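Local coordinates for protein DNA polymerase III, beta subunit (Eubacterium rectale, PDB 3T0P) that probably tethers DNA polymerases and other proteins to DNA and confers processivity, as a ring-shaped, head-to-tail homodimeric sliding clamp of the beta family, at residues B[277-282]-B[297-302]; B[50-55]-B[196-201]. All coordinates share one frame; numbering follows the deposited sequence.

Contact 1: residues B[277-282]-B[297-302]; sequences EGDKKP and NSFIGS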
loop_
_atom_site.group_PDB
_atom_site.type_symbol
_atom_site.label_atom_id
_atom_site.label_comp_id
_atom_site.label_asym_id
_atom_site.label_seq_id
_atom_site.Cartn_x
_atom_site.Cartn_y
_atom_site.Cartn_z
ATOM N N GLU B 277 16.767 2.527 11.381
ATOM C CA GLU B 277 17.142 1.091 11.385
ATOM C C GLU B 277 18.547 0.731 11.961
ATOM O O GLU B 277 18.618 -0.182 12.789
ATOM C CB GLU B 277 16.987 0.481 9.980
ATOM N N GLY B 278 19.610 1.407 11.501
ATOM C CA GLY B 278 20.986 1.204 11.961
ATOM C C GLY B 278 21.321 1.835 13.305
ATOM O O GLY B 278 22.453 1.706 13.792
ATOM N N ASP B 279 20.331 2.535 13.906
ATOM C CA ASP B 279 20.426 3.226 15.196
ATOM C C ASP B 279 19.424 2.646 16.189
ATOM O O ASP B 279 18.334 2.187 15.816
ATOM C CB ASP B 279 20.165 4.743 15.017
ATOM C CG ASP B 279 21.190 5.687 15.641
ATOM O OD1 ASP B 279 21.754 5.342 16.709
ATOM O OD2 ASP B 279 21.397 6.795 15.086
ATOM N N LYS B 280 19.798 2.673 17.455
ATOM C CA LYS B 280 18.955 2.214 18.548
ATOM C C LYS B 280 19.204 3.152 19.725
ATOM O O LYS B 280 20.019 2.848 20.602
ATOM C CB LYS B 280 19.234 0.737 18.890
ATOM N N LYS B 281 18.552 4.334 19.697
ATOM C CA LYS B 281 18.710 5.333 20.750
ATOM C C LYS B 281 17.455 5.357 21.638
ATOM O O LYS B 281 16.344 5.287 21.127
ATOM C CB LYS B 281 19.006 6.730 20.155
ATOM C CG LYS B 281 20.364 6.861 19.455
ATOM C CD LYS B 281 21.465 7.290 20.423
ATOM C CE LYS B 281 22.825 7.311 19.769
ATOM N NZ LYS B 281 23.330 8.696 19.554
ATOM N N PRO B 282 17.578 5.421 22.976
ATOM C CA PRO B 282 16.358 5.530 23.787
ATOM C C PRO B 282 15.802 6.961 23.817
ATOM O O PRO B 282 16.518 7.911 23.533
ATOM C CB PRO B 282 16.820 5.106 25.172
ATOM C CG PRO B 282 18.281 5.432 25.213
ATOM C CD PRO B 282 18.800 5.503 23.807
ATOM N N ASN B 297 18.687 12.139 20.799
ATOM C CA ASN B 297 19.766 12.691 19.961
ATOM C C ASN B 297 20.367 11.545 19.157
ATOM O O ASN B 297 20.377 10.405 19.623
ATOM C CB ASN B 297 20.827 13.441 20.773
ATOM C CG ASN B 297 21.481 12.565 21.766
ATOM O OD1 ASN B 297 22.454 11.869 21.454
ATOM N ND2 ASN B 297 20.877 12.496 22.945
ATOM N N SER B 298 20.808 11.838 17.939
ATOM C CA SER B 298 21.433 10.885 17.026
ATOM C C SER B 298 22.412 11.621 16.123
ATOM O O SER B 298 22.643 12.815 16.317
ATOM C CB SER B 298 20.372 10.138 16.213
ATOM O OG SER B 298 19.767 10.946 15.212
ATOM N N PHE B 299 22.983 10.916 15.128
ATOM C CA PHE B 299 23.873 11.522 14.130
ATOM C C PHE B 299 23.095 12.514 13.257
ATOM O O PHE B 299 23.675 13.488 12.805
ATOM C CB PHE B 299 24.557 10.451 13.272
ATOM C CG PHE B 299 25.539 9.641 14.084
ATOM C CD1 PHE B 299 26.722 10.213 14.551
ATOM C CD2 PHE B 299 25.267 8.320 14.418
ATOM C CE1 PHE B 299 27.617 9.474 15.330
ATOM C CE2 PHE B 299 26.164 7.578 15.200
ATOM C CZ PHE B 299 27.332 8.160 15.646
ATOM N N ILE B 300 21.777 12.296 13.078
ATOM C CA ILE B 300 20.898 13.171 12.282
ATOM C C ILE B 300 20.668 14.528 13.001
ATOM O O ILE B 300 20.595 15.560 12.339
ATOM C CB ILE B 300 19.569 12.463 11.969
ATOM C CG1 ILE B 300 19.811 11.232 11.087
ATOM C CG2 ILE B 300 18.588 13.416 11.309
ATOM C CD1 ILE B 300 18.694 10.240 11.056
ATOM N N GLY B 301 20.538 14.503 14.324
ATOM C CA GLY B 301 20.325 15.700 15.129
ATOM C C GLY B 301 19.667 15.413 16.462
ATOM O O GLY B 301 19.657 14.266 16.919
ATOM N N SER B 302 19.099 16.438 17.097
ATOM C CA SER B 302 18.446 16.217 18.393
ATOM C C SER B 302 17.033 16.813 18.456
ATOM O O SER B 302 16.633 17.621 17.619
ATOM C CB SER B 302 19.299 16.767 19.533
ATOM O OG SER B 302 19.432 18.169 19.395
HETATM O O HOH W 1 18.976 9.517 23.072
#
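K281 lays its aliphatic chain alongside the backbone carbonyl of N297, and the contact rests mainly on van der Waals approaches of this kind, with one weak direct hydrogen bond. CG anti to the carbonyl carbon (chi1 -67°) and a bend at chi2 turn the chain back along this oxygen, with K281 CD 3.4 Å from N297 O. The side chains of K281 and N297 cross at about a right angle. Further along, D279 brings one carboxylate oxygen against the serine, D279 OD2 lying 3.7 Å from S298 CB, and the same oxygen approaches the F299 ring obliquely at CD2.

Polar links are few and soft. K281 NZ gives N297 O a weak hydrogen bond of 3.4 Å. The side-chain amide oxygen of N297 is near the ammonium as well but makes no bond to it. One water adds a bridge, donating to P282 O at 3.0 Å and weakly accepting from N297 N. The ammonium also stands over the F299 ring, but K281 NZ is 5.6 Å from the ring centroid and 20° off its normal, which makes the cation-pi attraction weak at most.

Within the turn, S298 N reaches G301 O at 2.9 Å, and S298 OG accepts from I300 N, an ST turn, while also bonding the carbonyl of L274 next to the 277-282 loop. The backbone angles at G301 leave a side chain no room beside the carbonyl oxygen of the residue before, which favours glycine. I300 packs on I74 of the second subunit, and S302 continues the sheet antiparallel into that chain. The arrangement is a beta-hairpin between strands 291-297 and 302-308, flanked by the loop after helix 261-272, at the subunit interface of a sliding clamp.

Contact 2: residues B[50-55]-B[196-201]; sequences MELGIE and PGKTLQ. With ACT (acetate ion), chain T; EDO (1,2-ethanediol), chain X.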
loop_
_atom_site.group_PDB
_atom_site.type_symbol
_atom_site.label_atom_id
_atom_site.label_comp_id
_atom_site.label_asym_id
_atom_site.label_seq_id
_atom_site.Cartn_x
_atom_site.Cartn_y
_atom_site.Cartn_z
HETATM N N MSE B 50 -1.365 -27.366 9.418
HETATM C CA MSE B 50 -1.105 -28.323 10.515
HETATM C C MSE B 50 -1.167 -27.657 11.895
HETATM O O MSE B 50 -1.359 -28.354 12.891
HETATM C CB MSE B 50 0.208 -29.107 10.356
HETATM C CG MSE B 50 0.298 -29.874 9.041
HETATM SE SE MSE B 50 -1.237 -31.036 8.647
HETATM C CE MSE B 50 -0.803 -32.503 9.938
ATOM N N GLU B 51 -1.008 -26.334 11.960
ATOM C CA GLU B 51 -1.154 -25.562 13.185
ATOM C C GLU B 51 -2.537 -24.879 13.157
ATOM O O GLU B 51 -3.291 -24.945 14.122
ATOM C CB GLU B 51 -0.025 -24.528 13.336
ATOM C CG GLU B 51 -0.188 -23.627 14.548
ATOM C CD GLU B 51 1.020 -22.785 14.898
ATOM O OE1 GLU B 51 1.931 -23.319 15.571
ATOM O OE2 GLU B 51 1.043 -21.590 14.521
ATOM N N LEU B 52 -2.843 -24.218 12.042
ATOM C CA LEU B 52 -4.083 -23.483 11.839
ATOM C C LEU B 52 -4.859 -24.058 10.667
ATOM O O LEU B 52 -4.320 -24.199 9.575
ATOM C CB LEU B 52 -3.741 -22.011 11.596
ATOM C CG LEU B 52 -4.873 -21.045 11.358
ATOM C CD1 LEU B 52 -5.581 -20.729 12.656
ATOM C CD2 LEU B 52 -4.336 -19.744 10.746
ATOM N N GLY B 53 -6.120 -24.379 10.926
ATOM C CA GLY B 53 -7.083 -24.883 9.961
ATOM C C GLY B 53 -8.248 -23.924 9.812
ATOM O O GLY B 53 -8.749 -23.389 10.802
ATOM N N ILE B 54 -8.649 -23.641 8.571
ATOM C CA ILE B 54 -9.803 -22.791 8.306
ATOM C C ILE B 54 -10.690 -23.565 7.343
ATOM O O ILE B 54 -10.233 -24.103 6.332
ATOM C CB ILE B 54 -9.519 -21.330 7.838
ATOM C CG1 ILE B 54 -8.530 -20.607 8.771
ATOM C CG2 ILE B 54 -10.835 -20.528 7.749
ATOM C CD1 ILE B 54 -8.050 -19.262 8.261
ATOM N N GLU B 55 -11.975 -23.561 7.657
ATOM C CA GLU B 55 -13.057 -24.244 6.969
ATOM C C GLU B 55 -14.193 -23.280 6.756
ATOM O O GLU B 55 -14.537 -22.519 7.660
ATOM C CB GLU B 55 -13.511 -25.362 7.896
ATOM C CG GLU B 55 -14.130 -26.582 7.270
ATOM C CD GLU B 55 -14.420 -27.556 8.391
ATOM O OE1 GLU B 55 -15.373 -27.301 9.164
ATOM O OE2 GLU B 55 -13.615 -28.496 8.578
ATOM N N PRO B 196 -1.350 -19.561 19.570
ATOM C CA PRO B 196 -0.266 -19.053 18.711
ATOM C C PRO B 196 -0.566 -17.658 18.152
ATOM O O PRO B 196 -1.725 -17.348 17.875
ATOM C CB PRO B 196 -0.206 -20.084 17.573
ATOM C CG PRO B 196 -0.758 -21.334 18.178
ATOM C CD PRO B 196 -1.830 -20.881 19.104
ATOM N N GLY B 197 0.474 -16.828 18.033
ATOM C CA GLY B 197 0.371 -15.467 17.524
ATOM C C GLY B 197 -0.169 -15.422 16.117
ATOM O O GLY B 197 -1.069 -14.627 15.826
ATOM N N LYS B 198 0.338 -16.326 15.249
ATOM C CA LYS B 198 -0.114 -16.424 13.859
ATOM C C LYS B 198 -1.642 -16.675 13.769
ATOM O O LYS B 198 -2.280 -16.126 12.893
ATOM C CB LYS B 198 0.651 -17.522 13.120
ATOM C CG LYS B 198 0.433 -17.505 11.597
ATOM C CD LYS B 198 1.298 -18.564 10.863
ATOM C CE LYS B 198 0.974 -20.025 11.189
ATOM N NZ LYS B 198 -0.418 -20.417 10.818
ATOM N N THR B 199 -2.220 -17.487 14.673
ATOM C CA THR B 199 -3.662 -17.773 14.677
ATOM C C THR B 199 -4.472 -16.502 14.865
ATOM O O THR B 199 -5.422 -16.269 14.136
ATOM C CB THR B 199 -3.986 -18.777 15.768
ATOM O OG1 THR B 199 -3.406 -20.019 15.382
ATOM C CG2 THR B 199 -5.495 -18.912 16.014
ATOM N N LEU B 200 -4.081 -15.702 15.847
ATOM C CA LEU B 200 -4.694 -14.427 16.193
ATOM C C LEU B 200 -4.484 -13.403 15.107
ATOM O O LEU B 200 -5.435 -12.695 14.795
ATOM C CB LEU B 200 -4.176 -13.929 17.543
ATOM C CG LEU B 200 -4.458 -14.903 18.700
ATOM C CD1 LEU B 200 -3.837 -14.402 19.959
ATOM C CD2 LEU B 200 -5.959 -15.141 18.897
ATOM N N GLN B 201 -3.298 -13.366 14.477
ATOM C CA GLN B 201 -3.044 -12.436 13.363
ATOM C C GLN B 201 -3.919 -12.781 12.153
ATOM O O GLN B 201 -4.531 -11.887 11.575
ATOM C CB GLN B 201 -1.572 -12.463 12.944
ATOM C CG GLN B 201 -0.639 -11.735 13.884
ATOM C CD GLN B 201 0.820 -12.071 13.637
ATOM O OE1 GLN B 201 1.176 -13.118 13.065
ATOM N NE2 GLN B 201 1.710 -11.214 14.121
HETATM C C ACT T . -0.502 -19.109 7.675
HETATM O O ACT T . -0.603 -18.258 6.805
HETATM O OXT ACT T . -1.241 -19.051 8.653
HETATM C CH3 ACT T . 0.570 -20.167 7.525
HETATM C C1 EDO X . -19.543 -24.601 9.480
HETATM O O1 EDO X . -19.038 -23.287 9.780
HETATM C C2 EDO X . -18.402 -25.569 9.174
HETATM O O2 EDO X . -17.403 -24.920 8.375
#
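L52 and T199 meet where two domains of the beta clamp join: strand 52-58 of the N-terminal domain continues a sheet with strand 231-236 of the central domain, and helix 197-206, one of the helices that in these clamps line the central channel, packs against that junction. L52 can be followed outward. Its CB lies 3.8 Å from K198 NZ. CG stands anti to the backbone nitrogen (chi1 -180°) and splits the side chain into two branches with different neighbours. CD1 enters the helix side, with L52 CD1 3.6 Å from T199 OG1 and 3.8 Å from T199 CG2, a contact with both branches of the threonine. T199 OG1 is hydrogen-bonded to S235 OG, so its approach to L52 CD1 is plain packing. CD2 turns instead to the acetate, L52 CD2 lying 3.8 Å from OXT.

E51, one residue before L52, meets P196. Its chain, extended beyond CG, runs antiparallel to the proline side chain and puts E51 OE2 3.6 Å from P196 CB. The same oxygen faces the lysine's methylene end, but E51 OE2 to K198 NZ measures 4.2 Å, too long for a salt bridge and at most a longer-range electrostatic attraction.

K198 is bent at chi3 and chi4, which curls its ammonium back over L52 and towards D49, its salt-bridge partner; D49 also takes the backbone N-H groups of E51 and L52. A leucine in place of K198 would probably leave D49 without its cationic mate and the acetate without its donor, with E51 losing a nearby opposite charge. The acetate, probably from the crystallisation liquor, is gripped at one oxygen: K198 NZ donates to OXT at 2.7 Å.

Overall arrangement
Contact 1 is a surface contact within the C-terminal domain, about 31 Å from the chain centre, where no touching residue is buried; contact 2 lies about 10 Å from that centre, with three of its five touching residues buried. The centres of contact 1 and contact 2 are about 37 Å apart, and the two share no strand or helix. The chemistry follows the setting. At 277-282 with 297-302, two loops meet through a lysine, a carboxylate and water, beside the seam between subunits. At 50-55 with 196-201, two domains meet through leucine, proline and threonine carbons with a glutamate carboxylate among them, the E51 and K198 charges near but not bonded to each other. Contact 1 lies by an intermolecular joint, contact 2 at an intramolecular one.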